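Local coordinates for protein ALKF (Bacillus cereus, PDB 3ZBO) that is of unknown function but is related to the HEAT-like repeat DNA glycosylases of the AlkC and AlkD type and has affinity for branched DNA structures, at residues Y72-I76 with K237-C241; A185-V189 with R231-R236; L19-K25 with V37-A41. All coordinates share one frame; numbering follows the deposited sequence. Where two conformers were deposited one is given.

Interaction 1. Residues Y72-I76 with K237-C241; sequences YFAGI and KYVRC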
ATOM      1  N   TYR A  72      -3.310  10.877   3.911  1.00 12.09           N
ATOM      2  CA  TYR A  72      -4.095  10.002   3.059  1.00 12.76           C
ATOM      3  C   TYR A  72      -4.781  10.794   1.971  1.00 11.66           C
ATOM      4  O   TYR A  72      -4.729  10.392   0.787  1.00 13.23           O
ATOM      5  CB  TYR A  72      -5.073   9.184   3.984  1.00 13.55           C
ATOM      6  CG  TYR A  72      -5.726   8.115   3.133  1.00 12.24           C
ATOM      7  CD1 TYR A  72      -6.839   8.422   2.348  1.00 13.39           C
ATOM      8  CD2 TYR A  72      -5.322   6.811   3.197  1.00 12.86           C
ATOM      9  CE1 TYR A  72      -7.406   7.392   1.571  1.00 14.13           C
ATOM     10  CE2 TYR A  72      -5.855   5.799   2.375  1.00 13.22           C
ATOM     11  CZ  TYR A  72      -6.942   6.099   1.609  1.00 15.23           C
ATOM     12  OH  TYR A  72      -7.471   5.097   0.786  1.00 16.98           O
ATOM     13  N   PHE A  73      -5.414  11.899   2.326  1.00 13.16           N
ATOM     14  CA  PHE A  73      -6.133  12.643   1.329  1.00 14.12           C
ATOM     15  C   PHE A  73      -5.135  13.260   0.314  1.00 14.72           C
ATOM     16  O   PHE A  73      -5.428  13.328  -0.884  1.00 13.90           O
ATOM     17  CB  PHE A  73      -6.956  13.760   2.034  1.00 15.14           C
ATOM     18  CG  PHE A  73      -7.856  14.464   1.116  1.00 15.61           C
ATOM     19  CD1 PHE A  73      -8.911  13.793   0.585  1.00 20.35           C
ATOM     20  CD2 PHE A  73      -7.607  15.770   0.746  1.00 14.98           C
ATOM     21  CE1 PHE A  73      -9.763  14.418  -0.380  1.00 18.45           C
ATOM     22  CE2 PHE A  73      -8.501  16.409  -0.188  1.00 17.40           C
ATOM     23  CZ  PHE A  73      -9.542  15.705  -0.722  1.00 19.70           C
ATOM     24  N   ALA A  74      -3.947  13.685   0.778  1.00 12.99           N
ATOM     25  CA  ALA A  74      -2.935  14.225  -0.151  1.00 13.60           C
ATOM     26  C   ALA A  74      -2.642  13.173  -1.220  1.00 13.56           C
ATOM     27  O   ALA A  74      -2.506  13.470  -2.404  1.00 14.50           O
ATOM     28  CB  ALA A  74      -1.694  14.495   0.616  1.00 12.90           C
ATOM     29  N   GLY A  75      -2.545  11.874  -0.815  1.00 12.13           N
ATOM     30  CA  GLY A  75      -2.326  10.855  -1.887  1.00 12.22           C
ATOM     31  C   GLY A  75      -3.461  10.827  -2.914  1.00 13.81           C
ATOM     32  O   GLY A  75      -3.156  10.630  -4.089  1.00 15.22           O
ATOM     33  N   ILE A  76      -4.728  10.977  -2.509  1.00 14.07           N
ATOM     34  CA  ILE A  76      -5.826  10.875  -3.447  1.00 15.55           C
ATOM     35  C   ILE A  76      -5.770  12.019  -4.405  1.00 17.01           C
ATOM     36  O   ILE A  76      -6.120  11.818  -5.617  1.00 19.17           O
ATOM     37  CB  ILE A  76      -7.102  10.886  -2.665  1.00 18.13           C
ATOM     38  CG1 ILE A  76      -7.283   9.526  -1.945  1.00 18.96           C
ATOM     39  CG2 ILE A  76      -8.332  11.169  -3.650  1.00 20.22           C
ATOM     40  CD1 ILE A  76      -8.201   9.759  -0.813  1.00 25.77           C
ATOM     41  N   LYS A 237      -8.139  -2.721  -9.340  1.00 22.42           N
ATOM     42  CA  LYS A 237      -7.514  -1.406  -8.998  1.00 20.19           C
ATOM     43  C   LYS A 237      -7.783  -1.093  -7.549  1.00 20.41           C
ATOM     44  O   LYS A 237      -8.939  -1.141  -7.100  1.00 20.61           O
ATOM     45  CB  LYS A 237      -8.037  -0.264  -9.842  1.00 22.38           C
ATOM     46  CG  LYS A 237      -7.222   0.948  -9.695  1.00 23.47           C
ATOM     47  CD  LYS A 237      -7.672   2.042 -10.701  1.00 31.04           C
ATOM     48  CE  LYS A 237      -7.157   3.357 -10.224  1.00 35.58           C
ATOM     49  NZ  LYS A 237      -6.721   4.270 -11.346  1.00 44.35           N
ATOM     50  N   TYR A 238      -6.720  -0.767  -6.788  1.00 16.33           N
ATOM     51  CA  TYR A 238      -6.930  -0.437  -5.354  1.00 17.07           C
ATOM     52  C   TYR A 238      -7.986   0.666  -5.201  1.00 14.32           C
ATOM     53  O   TYR A 238      -7.882   1.703  -5.816  1.00 17.97           O
ATOM     54  CB  TYR A 238      -5.538  -0.040  -4.749  1.00 17.25           C
ATOM     55  CG  TYR A 238      -5.568   0.165  -3.290  1.00 15.92           C
ATOM     56  CD1 TYR A 238      -6.017   1.413  -2.774  1.00 16.45           C
ATOM     57  CD2 TYR A 238      -5.150  -0.805  -2.428  1.00 18.32           C
ATOM     58  CE1 TYR A 238      -6.061   1.682  -1.382  1.00 15.91           C
ATOM     59  CE2 TYR A 238      -5.206  -0.576  -1.009  1.00 21.15           C
ATOM     60  CZ  TYR A 238      -5.670   0.691  -0.544  1.00 18.46           C
ATOM     61  OH  TYR A 238      -5.691   0.921   0.806  1.00 19.31           O
ATOM     62  N   VAL A 239      -8.955   0.449  -4.284  1.00 17.24           N
ATOM     63  CA  VAL A 239     -10.002   1.455  -4.070  1.00 18.34           C
ATOM     64  C   VAL A 239      -9.636   2.386  -2.953  1.00 17.27           C
ATOM     65  O   VAL A 239      -9.449   1.965  -1.810  1.00 18.74           O
ATOM     66  CB  VAL A 239     -11.380   0.755  -3.768  1.00 18.60           C
ATOM     67  CG1 VAL A 239     -12.447   1.782  -3.696  1.00 22.11           C
ATOM     68  CG2 VAL A 239     -11.742  -0.255  -4.910  1.00 23.22           C
ATOM     69  N   ARG A 240      -9.534   3.657  -3.290  1.00 17.64           N
ATOM     70  CA  ARG A 240      -8.917   4.594  -2.308  1.00 17.20           C
ATOM     71  C   ARG A 240      -9.918   5.254  -1.408  1.00 21.72           C
ATOM     72  O   ARG A 240      -9.555   5.760  -0.330  1.00 19.63           O
ATOM     73  CB  ARG A 240      -8.135   5.622  -3.078  1.00 17.17           C
ATOM     74  CG  ARG A 240      -7.004   4.971  -3.929  1.00 18.23           C
ATOM     75  CD  ARG A 240      -6.110   6.016  -4.580  1.00 17.43           C
ATOM     76  NE  ARG A 240      -5.100   6.553  -3.593  1.00 14.94           N
ATOM     77  CZ  ARG A 240      -4.005   7.163  -3.988  1.00 14.07           C
ATOM     78  NH1 ARG A 240      -3.783   7.426  -5.285  1.00 16.92           N
ATOM     79  NH2 ARG A 240      -3.168   7.543  -3.063  1.00 15.36           N
ATOM     80  N   CYS A 241     -11.151   5.402  -1.901  1.00 24.68           N
ATOM     81  CA  CYS A 241     -12.057   6.266  -1.134  1.00 31.05           C
ATOM     82  C   CYS A 241     -13.430   5.643  -1.211  1.00 36.43           C
ATOM     83  O   CYS A 241     -13.578   4.533  -0.572  1.00 36.68           O
ATOM     84  CB  CYS A 241     -11.667   7.876  -1.233  1.00 28.26           C
ATOM     85  SG  CYS A 241     -12.072   9.050  -2.439  1.00 42.34           S
ATOM     86  OXT CYS A 241     -14.363   6.146  -1.892  1.00 39.58           O
TER
HETATM   87  O   HOH W   1      -3.928   7.901  -0.204  1.00 14.10           O
HETATM   88  O   HOH W   2      -5.143   5.261  -1.009  1.00 15.72           O
HETATM   89  O   HOH W   3      -7.368   2.542   1.805  1.00 24.11           O
HETATM   90  O   HOH W   4      -2.137   9.434  -6.465  1.00 20.14           O

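Interaction 2. Residues A185-V189 with R231-R236; sequences AISYV and RLGFKR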
ATOM      1  N   ALA A 185      -0.548 -14.863  -7.035  1.00 12.02           N
ATOM      2  CA  ALA A 185      -1.339 -16.114  -7.304  1.00 12.02           C
ATOM      3  C   ALA A 185      -2.655 -15.836  -7.957  1.00 14.35           C
ATOM      4  O   ALA A 185      -3.144 -16.723  -8.717  1.00 16.54           O
ATOM      5  CB  ALA A 185      -1.489 -16.834  -6.000  1.00 13.89           C
ATOM      6  N   ILE A 186      -3.310 -14.745  -7.618  1.00 11.98           N
ATOM      7  CA  ILE A 186      -4.610 -14.435  -8.176  1.00 13.33           C
ATOM      8  C   ILE A 186      -4.554 -13.534  -9.373  1.00 14.49           C
ATOM      9  O   ILE A 186      -5.321 -13.734 -10.346  1.00 16.33           O
ATOM     10  CB  ILE A 186      -5.483 -13.836  -7.029  1.00 13.96           C
ATOM     11  CG1 ILE A 186      -5.715 -14.858  -5.936  1.00 15.35           C
ATOM     12  CG2 ILE A 186      -6.829 -13.338  -7.635  1.00 15.00           C
ATOM     13  CD1 ILE A 186      -6.243 -16.255  -6.401  1.00 17.71           C
ATOM     14  N   SER A 187      -3.714 -12.498  -9.380  1.00 12.89           N
ATOM     15  CA  SER A 187      -3.771 -11.490 -10.425  1.00 13.79           C
ATOM     16  C   SER A 187      -2.678 -11.588 -11.502  1.00 13.71           C
ATOM     17  O   SER A 187      -2.742 -10.798 -12.425  1.00 16.48           O
ATOM     18  CB  SER A 187      -3.744 -10.081  -9.827  1.00 14.55           C
ATOM     19  OG  SER A 187      -4.886  -9.885  -8.960  1.00 16.67           O
ATOM     20  N   TYR A 188      -1.749 -12.507 -11.369  1.00 12.86           N
ATOM     21  CA  TYR A 188      -0.689 -12.705 -12.376  1.00 13.33           C
ATOM     22  C   TYR A 188      -0.619 -14.149 -12.786  1.00 14.45           C
ATOM     23  O   TYR A 188       0.208 -14.928 -12.363  1.00 15.19           O
ATOM     24  CB  TYR A 188       0.652 -12.225 -11.750  1.00 13.19           C
ATOM     25  CG  TYR A 188       1.735 -12.195 -12.902  1.00 11.57           C
ATOM     26  CD1 TYR A 188       1.653 -11.274 -13.895  1.00 12.73           C
ATOM     27  CD2 TYR A 188       2.770 -13.127 -12.833  1.00 15.15           C
ATOM     28  CE1 TYR A 188       2.697 -11.284 -14.930  1.00 14.67           C
ATOM     29  CE2 TYR A 188       3.819 -13.163 -13.770  1.00 15.65           C
ATOM     30  CZ  TYR A 188       3.702 -12.248 -14.839  1.00 15.28           C
ATOM     31  OH  TYR A 188       4.697 -12.305 -15.786  1.00 17.32           O
ATOM     32  N   VAL A 189      -1.572 -14.502 -13.667  1.00 14.94           N
ATOM     33  CA  VAL A 189      -1.736 -15.922 -14.011  1.00 15.89           C
ATOM     34  C   VAL A 189      -0.530 -16.620 -14.597  1.00 15.09           C
ATOM     35  O   VAL A 189      -0.411 -17.852 -14.426  1.00 15.72           O
ATOM     36  CB  VAL A 189      -2.970 -16.213 -14.892  1.00 16.61           C
ATOM     37  CG1 VAL A 189      -4.225 -15.797 -14.193  1.00 17.59           C
ATOM     38  CG2 VAL A 189      -2.889 -15.572 -16.260  1.00 18.28           C
ATOM     39  N   ARG A 231     -12.123 -16.142  -8.612  1.00 14.60           N
ATOM     40  CA  ARG A 231     -11.318 -14.931  -8.975  1.00 13.33           C
ATOM     41  C   ARG A 231      -9.961 -15.144  -9.563  1.00 16.26           C
ATOM     42  O   ARG A 231      -9.200 -14.164  -9.691  1.00 16.81           O
ATOM     43  CB  ARG A 231     -11.123 -14.106  -7.719  1.00 14.09           C
ATOM     44  CG  ARG A 231     -12.391 -13.454  -7.214  1.00 18.91           C
ATOM     45  CD  ARG A 231     -12.721 -12.255  -7.974  1.00 23.85           C
ATOM     46  NE  ARG A 231     -13.868 -11.500  -7.445  1.00 27.35           N
ATOM     47  CZ  ARG A 231     -15.032 -11.242  -8.070  1.00 31.35           C
ATOM     48  NH1 ARG A 231     -15.300 -11.629  -9.348  1.00 23.59           N
ATOM     49  NH2 ARG A 231     -15.947 -10.514  -7.422  1.00 31.02           N
ATOM     50  N   LEU A 232      -9.560 -16.312  -9.928  1.00 16.87           N
ATOM     51  CA  LEU A 232      -8.263 -16.459 -10.694  1.00 18.23           C
ATOM     52  C   LEU A 232      -8.215 -15.598 -11.898  1.00 18.36           C
ATOM     53  O   LEU A 232      -9.165 -15.632 -12.761  1.00 21.37           O
ATOM     54  CB  LEU A 232      -8.123 -17.897 -11.154  1.00 16.30           C
ATOM     55  CG  LEU A 232      -6.865 -18.239 -11.941  1.00 16.69           C
ATOM     56  CD1 LEU A 232      -5.640 -18.002 -11.082  1.00 18.23           C
ATOM     57  CD2 LEU A 232      -6.792 -19.740 -12.235  1.00 20.47           C
ATOM     58  N   GLY A 233      -7.161 -14.744 -12.027  1.00 17.06           N
ATOM     59  CA  GLY A 233      -7.019 -13.805 -13.119  1.00 16.36           C
ATOM     60  C   GLY A 233      -7.588 -12.408 -12.844  1.00 15.24           C
ATOM     61  O   GLY A 233      -7.421 -11.486 -13.674  1.00 17.49           O
ATOM     62  N   PHE A 234      -8.366 -12.214 -11.776  1.00 15.36           N
ATOM     63  CA  PHE A 234      -9.032 -11.018 -11.492  1.00 17.01           C
ATOM     64  C   PHE A 234      -8.007  -9.948 -11.166  1.00 17.50           C
ATOM     65  O   PHE A 234      -7.099 -10.209 -10.339  1.00 19.81           O
ATOM     66  CB  PHE A 234      -9.879 -11.235 -10.189  1.00 18.26           C
ATOM     67  CG  PHE A 234     -10.830 -10.135  -9.865  1.00 23.38           C
ATOM     68  CD1 PHE A 234     -11.998  -9.989 -10.550  1.00 25.48           C
ATOM     69  CD2 PHE A 234     -10.566  -9.242  -8.809  1.00 26.10           C
ATOM     70  CE1 PHE A 234     -12.936  -8.972 -10.225  1.00 30.74           C
ATOM     71  CE2 PHE A 234     -11.449  -8.216  -8.471  1.00 31.53           C
ATOM     72  CZ  PHE A 234     -12.666  -8.069  -9.212  1.00 30.12           C
ATOM     73  N   LYS A 235      -8.218  -8.799 -11.753  1.00 17.85           N
ATOM     74  CA  LYS A 235      -7.355  -7.653 -11.335  1.00 20.00           C
ATOM     75  C   LYS A 235      -8.212  -6.500 -10.823  1.00 22.88           C
ATOM     76  O   LYS A 235      -9.128  -6.116 -11.500  1.00 25.20           O
ATOM     77  CB  LYS A 235      -6.538  -7.184 -12.522  1.00 20.17           C
ATOM     78  CG  LYS A 235      -5.482  -8.101 -13.000  1.00 19.57           C
ATOM     79  CD  LYS A 235      -4.937  -7.581 -14.290  1.00 18.11           C
ATOM     80  CE  LYS A 235      -3.843  -8.452 -14.730  1.00 20.24           C
ATOM     81  NZ  LYS A 235      -2.465  -8.154 -14.058  1.00 16.48           N
ATOM     82  N   ARG A 236      -7.896  -6.129  -9.585  1.00 23.72           N
ATOM     83  CA  ARG A 236      -8.602  -5.107  -8.805  0.50 24.53           C
ATOM     84  C   ARG A 236      -7.738  -3.823  -8.718  1.00 21.43           C
ATOM     85  O   ARG A 236      -6.753  -3.861  -8.065  1.00 24.07           O
ATOM     86  CB  ARG A 236      -8.921  -5.653  -7.384  0.50 25.18           C
ATOM     87  CG  ARG A 236      -7.747  -6.299  -6.613  0.50 26.77           C
ATOM     88  CD  ARG A 236      -7.944  -7.803  -6.481  0.50 30.88           C
ATOM     89  NE  ARG A 236      -8.810  -8.145  -5.372  0.50 36.44           N
ATOM     90  CZ  ARG A 236      -8.806  -9.335  -4.801  0.50 36.92           C
ATOM     91  NH1 ARG A 236      -7.962 -10.262  -5.251  0.50 35.43           N
ATOM     92  NH2 ARG A 236      -9.619  -9.590  -3.783  0.50 39.96           N
TER
HETATM   93  O   HOH W   5      -5.350 -10.219  -6.122  1.00 28.99           O

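Interaction 3. Residues L19-K25 with V37-A41; sequences LGKERTK and VFGVA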
ATOM      1  N   LEU A  19     -15.084  15.687   9.488  1.00 21.88           N
ATOM      2  CA  LEU A  19     -15.436  14.319   9.167  1.00 22.20           C
ATOM      3  C   LEU A  19     -14.835  13.301  10.154  1.00 20.60           C
ATOM      4  O   LEU A  19     -15.229  12.096  10.132  1.00 23.42           O
ATOM      5  CB  LEU A  19     -15.006  13.929   7.749  1.00 21.66           C
ATOM      6  CG  LEU A  19     -15.657  14.768   6.623  1.00 21.73           C
ATOM      7  CD1 LEU A  19     -14.888  14.671   5.273  1.00 25.71           C
ATOM      8  CD2 LEU A  19     -17.146  14.343   6.472  1.00 26.95           C
ATOM      9  N   GLY A  20     -13.970  13.701  11.051  1.00 21.47           N
ATOM     10  CA  GLY A  20     -13.264  12.737  11.960  1.00 22.53           C
ATOM     11  C   GLY A  20     -14.291  12.114  12.927  1.00 24.82           C
ATOM     12  O   GLY A  20     -15.250  12.814  13.383  1.00 25.67           O
ATOM     13  N   LYS A  21     -14.146  10.823  13.205  1.00 24.80           N
ATOM     14  CA  LYS A  21     -15.022  10.123  14.197  1.00 25.40           C
ATOM     15  C   LYS A  21     -14.116   9.363  15.122  1.00 27.85           C
ATOM     16  O   LYS A  21     -13.161   8.700  14.622  1.00 26.46           O
ATOM     17  CB  LYS A  21     -15.976   9.159  13.491  1.00 26.90           C
ATOM     18  CG  LYS A  21     -17.039   9.824  12.638  1.00 28.22           C
ATOM     19  CD  LYS A  21     -18.201  10.347  13.516  1.00 39.65           C
ATOM     20  CE  LYS A  21     -19.336  10.956  12.657  1.00 42.41           C
ATOM     21  NZ  LYS A  21     -19.606  10.078  11.483  1.00 45.22           N
ATOM     22  N   GLU A  22     -14.445   9.377  16.429  1.00 30.91           N
ATOM     23  CA  GLU A  22     -13.560   8.901  17.497  1.00 33.46           C
ATOM     24  C   GLU A  22     -13.320   7.409  17.373  1.00 33.70           C
ATOM     25  O   GLU A  22     -12.196   6.947  17.711  1.00 32.58           O
ATOM     26  CB  GLU A  22     -14.073   9.244  18.920  1.00 35.10           C
ATOM     27  CG  GLU A  22     -12.921   9.356  19.963  1.00 41.76           C
ATOM     28  CD  GLU A  22     -12.084  10.635  19.799  1.00 49.82           C
ATOM     29  OE1 GLU A  22     -12.637  11.653  19.296  1.00 55.75           O
ATOM     30  OE2 GLU A  22     -10.874  10.621  20.167  1.00 53.96           O
ATOM     31  N   ARG A  23     -14.329   6.686  16.885  1.00 34.73           N
ATOM     32  CA  ARG A  23     -14.191   5.240  16.599  1.00 36.51           C
ATOM     33  C   ARG A  23     -13.108   4.954  15.573  1.00 34.61           C
ATOM     34  O   ARG A  23     -12.179   4.180  15.946  1.00 33.96           O
ATOM     35  CB  ARG A  23     -15.469   4.415  16.292  1.00 37.62           C
ATOM     36  CG  ARG A  23     -16.614   4.980  15.418  1.00 43.88           C
ATOM     37  CD  ARG A  23     -16.495   4.862  13.846  1.00 45.66           C
ATOM     38  NE  ARG A  23     -17.807   4.775  13.137  1.00 56.84           N
ATOM     39  CZ  ARG A  23     -18.866   5.583  13.342  1.00 60.81           C
ATOM     40  NH1 ARG A  23     -18.854   6.541  14.291  1.00 61.98           N
ATOM     41  NH2 ARG A  23     -19.970   5.418  12.615  1.00 62.03           N
ATOM     42  N   THR A  24     -13.238   5.561  14.358  1.00 30.50           N
ATOM     43  CA  THR A  24     -12.248   5.434  13.245  1.00 26.97           C
ATOM     44  C   THR A  24     -10.854   5.870  13.768  1.00 23.46           C
ATOM     45  O   THR A  24      -9.799   5.224  13.469  1.00 20.62           O
ATOM     46  CB  THR A  24     -12.648   6.255  11.972  1.00 28.72           C
ATOM     47  OG1 THR A  24     -13.843   5.710  11.348  1.00 32.15           O
ATOM     48  CG2 THR A  24     -11.591   6.167  10.975  1.00 24.93           C
ATOM     49  N   LYS A  25     -10.837   6.936  14.566  1.00 22.10           N
ATOM     50  CA  LYS A  25      -9.546   7.432  15.085  1.00 20.92           C
ATOM     51  C   LYS A  25      -8.831   6.440  16.010  1.00 23.86           C
ATOM     52  O   LYS A  25      -7.624   6.162  15.879  1.00 23.05           O
ATOM     53  CB  LYS A  25      -9.769   8.778  15.771  1.00 23.17           C
ATOM     54  CG  LYS A  25      -8.576   9.387  16.437  1.00 19.95           C
ATOM     55  CD  LYS A  25      -8.876  10.686  17.097  1.00 25.72           C
ATOM     56  CE  LYS A  25      -7.725  11.229  17.794  1.00 31.57           C
ATOM     57  NZ  LYS A  25      -7.962  12.604  18.306  1.00 34.63           N
ATOM     58  N   VAL A  37      -4.333  13.314  14.351  1.00 17.41           N
ATOM     59  CA  VAL A  37      -5.098  12.398  13.508  1.00 18.08           C
ATOM     60  C   VAL A  37      -6.550  12.651  13.805  1.00 19.90           C
ATOM     61  O   VAL A  37      -6.927  12.849  14.994  1.00 23.28           O
ATOM     62  CB  VAL A  37      -4.631  10.912  13.706  1.00 19.22           C
ATOM     63  CG1 VAL A  37      -4.774  10.496  15.151  1.00 20.23           C
ATOM     64  CG2 VAL A  37      -5.485   9.982  12.822  1.00 20.35           C
ATOM     65  N   PHE A  38      -7.373  12.648  12.758  1.00 19.26           N
ATOM     66  CA  PHE A  38      -8.758  12.918  12.974  1.00 19.80           C
ATOM     67  C   PHE A  38      -9.638  11.664  12.909  1.00 20.58           C
ATOM     68  O   PHE A  38     -10.717  11.629  13.575  1.00 22.37           O
ATOM     69  CB  PHE A  38      -9.325  13.853  11.922  1.00 20.93           C
ATOM     70  CG  PHE A  38      -8.651  15.215  11.798  1.00 21.02           C
ATOM     71  CD1 PHE A  38      -8.207  15.938  12.900  1.00 23.43           C
ATOM     72  CD2 PHE A  38      -8.452  15.730  10.518  1.00 21.67           C
ATOM     73  CE1 PHE A  38      -7.635  17.232  12.741  1.00 21.43           C
ATOM     74  CE2 PHE A  38      -7.848  17.020  10.339  1.00 21.03           C
ATOM     75  CZ  PHE A  38      -7.483  17.733  11.436  1.00 18.56           C
ATOM     76  N   GLY A  39      -9.251  10.652  12.114  1.00 18.10           N
ATOM     77  CA  GLY A  39     -10.104   9.480  12.044  1.00 17.39           C
ATOM     78  C   GLY A  39     -11.187   9.658  10.998  1.00 19.09           C
ATOM     79  O   GLY A  39     -12.426   9.475  11.245  1.00 19.30           O
ATOM     80  N   VAL A  40     -10.794   9.843   9.742  1.00 18.35           N
ATOM     81  CA  VAL A  40     -11.774  10.029   8.654  1.00 17.87           C
ATOM     82  C   VAL A  40     -11.976   8.767   7.841  1.00 20.57           C
ATOM     83  O   VAL A  40     -11.022   8.231   7.290  1.00 22.97           O
ATOM     84  CB  VAL A  40     -11.318  11.181   7.702  1.00 17.69           C
ATOM     85  CG1 VAL A  40     -12.315  11.378   6.543  1.00 19.13           C
ATOM     86  CG2 VAL A  40     -11.091  12.482   8.489  1.00 18.62           C
ATOM     87  N   ALA A  41     -13.205   8.205   7.758  1.00 19.53           N
ATOM     88  CA  ALA A  41     -13.398   7.036   6.933  1.00 20.77           C
ATOM     89  C   ALA A  41     -13.160   7.451   5.508  1.00 19.70           C
ATOM     90  O   ALA A  41     -13.619   8.522   5.069  1.00 19.96           O
ATOM     91  CB  ALA A  41     -14.823   6.584   7.055  1.00 21.11           C
TER
HETATM   92  O   HOH W   6     -15.372   9.536   9.145  1.00 32.03           O
HETATM   93  O   HOH W   7      -6.583  15.272  16.852  1.00 36.96           O

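Interaction 1. Residues Y72-I76 with K237-C241
Y238, the first tail residue to meet helix 68-77, turns a ring edge toward Y72, and one water bridges the two phenol oxygens; W140 packs edge-to-face with the same ring. R240 then carries the contact. R240 O, near the plane of the Y72 ring at its edge, accepts a very short hydrogen bond from Y72 OH (2.5 Å). The Y72 ring reaches the tail because its CG is anti to the backbone N (chi1 -171°). The R240 side chain slides past I76 in the opposite direction, NE coming within 4.0 Å of I76 CG1, and the guanidinium lays one face over I76 N. Glycine suits position 75 because a CB there would run into R240 NH2. The angle from NH2 to G75 O is too poor for a direct bond; one water joins G75 O to NH1, another joins Y72 O to NH2, and a third accepts from NE and donates weakly to Y72 OH. NH2 is also hydrogen-bonded directly to T108 OG1 of helix 98-110. C241 adds a small apolar touch, its CB 4.0 Å from I76 CD1. The chemistry is thus mostly polar: a guanidinium held directly by T108 and through water by carbonyls of helix 68-77, and a phenol gripping the tail backbone.

Interaction 2. Residues A185-V189 with R231-R236
I186 CA and L232 CA lie 4.9 Å apart, and S187 CA and G233 CA 4.8 Å, where the last turn of helix 171-187 meets a type II beta turn running from R231 to F234 and closed by the bond from F234 N to R231 O. Carbonyls at the end of a helix lack the usual donor from the next turn, and the tail supplies replacements. G233 N donates to I186 O at 2.7 Å, with an N-H...O angle of 144°. K235 NZ reaches S187 O at 3.1 Å, nearly in line with the carbonyl (C=O...N 161°); the long, flexible lysine suits this place because the same ammonium also bonds L142 O and R145 O and forms a salt bridge with D147. A185 O, by contrast, is buried without a polar partner, with L232 CD1 3.7 Å away.

S187 answers in the other direction. Its OG, anti to the carbonyl carbon (chi1 -61°), donates to F234 O at 2.6 Å in the carbonyl plane, while a water donates to OG and bonds weakly to R236 NH1. In the conformer described, R236 NH1 also forms a salt bridge with E226. The I186 CG2 methyl presses tightly on a carbonyl, 3.2 Å from R231 O, whereas V189 CG1 and L232 CD1 form an apolar pair at 4.1 Å. Glycine fits the third position of the turn, where phi is positive and a side chain would be jammed against the preceding carbonyl. The arrangement is a helix C-terminal end capped by a distant part of the chain: a type II turn and a lysine serve the carbonyls of I186 and S187 and lay the start of the tail onto the mainly helical, AlkD-like fold.

Interaction 3. Residues L19-K25 with V37-A41
K21 and G39 make the central bond: K21 N donates to G39 O at 2.9 Å, fairly straight at 159°, though it comes from above the carbonyl plane. G20 CA adds a CA-H...O contact to the same oxygen, and T24 CB lies 3.3 Å from G39 O. Glycine suits position 39 because a CB would collide with K25 N and K21 O, and at these backbone angles would be jammed against the carbonyl of F38. G20 likewise has F38 O close against its CA, where a side chain would clash. K25 runs its fully extended chain across V37, CE coming 3.3 Å from V37 O; the ammonium beyond forms a salt bridge with E35. At the other end L19 CB packs 3.9 Å from V40 CG1, and a water links L19 O to A41 N.

Further out, the loop is held in shape by D69, whose carboxylate accepts the N-H groups of F38 and G39 at OD2 and of V40 at OD1, while Y28 OH bonds V40 O. F38 is buttressed by M13, L16 and E17 of helix 9-19. K21 occupies the N-cap position of helix 22-30, its O receiving K25 N, so the bond to G39 O ties the N-cap residue to the loop. In this mainly helical AlkD-like fold, the loop between helices 22-30 and 46-52 folds back on the first turn of helix 22-30.

Overall arrangement
Along the chain interaction 3 closes before interaction 1 opens, and interaction 2 is nested within the loop that interaction 1 closes. Interactions 1 and 2 use consecutive parts of the tail after helix 219-228: residues 231-236 dock on the end of helix 171-187 and residues 237-241 on helix 68-77, with centres about 21 Å apart. The tail thus runs across helices far apart in sequence and joins the late part of the chain to its early helices. Interaction 3 lies near the N-terminal end, its centre about 16 Å from that of interaction 1 and 33 Å from that of interaction 2. Helix 68-77 ties it to interaction 1, contributing D69 and Y72 to the two contacts.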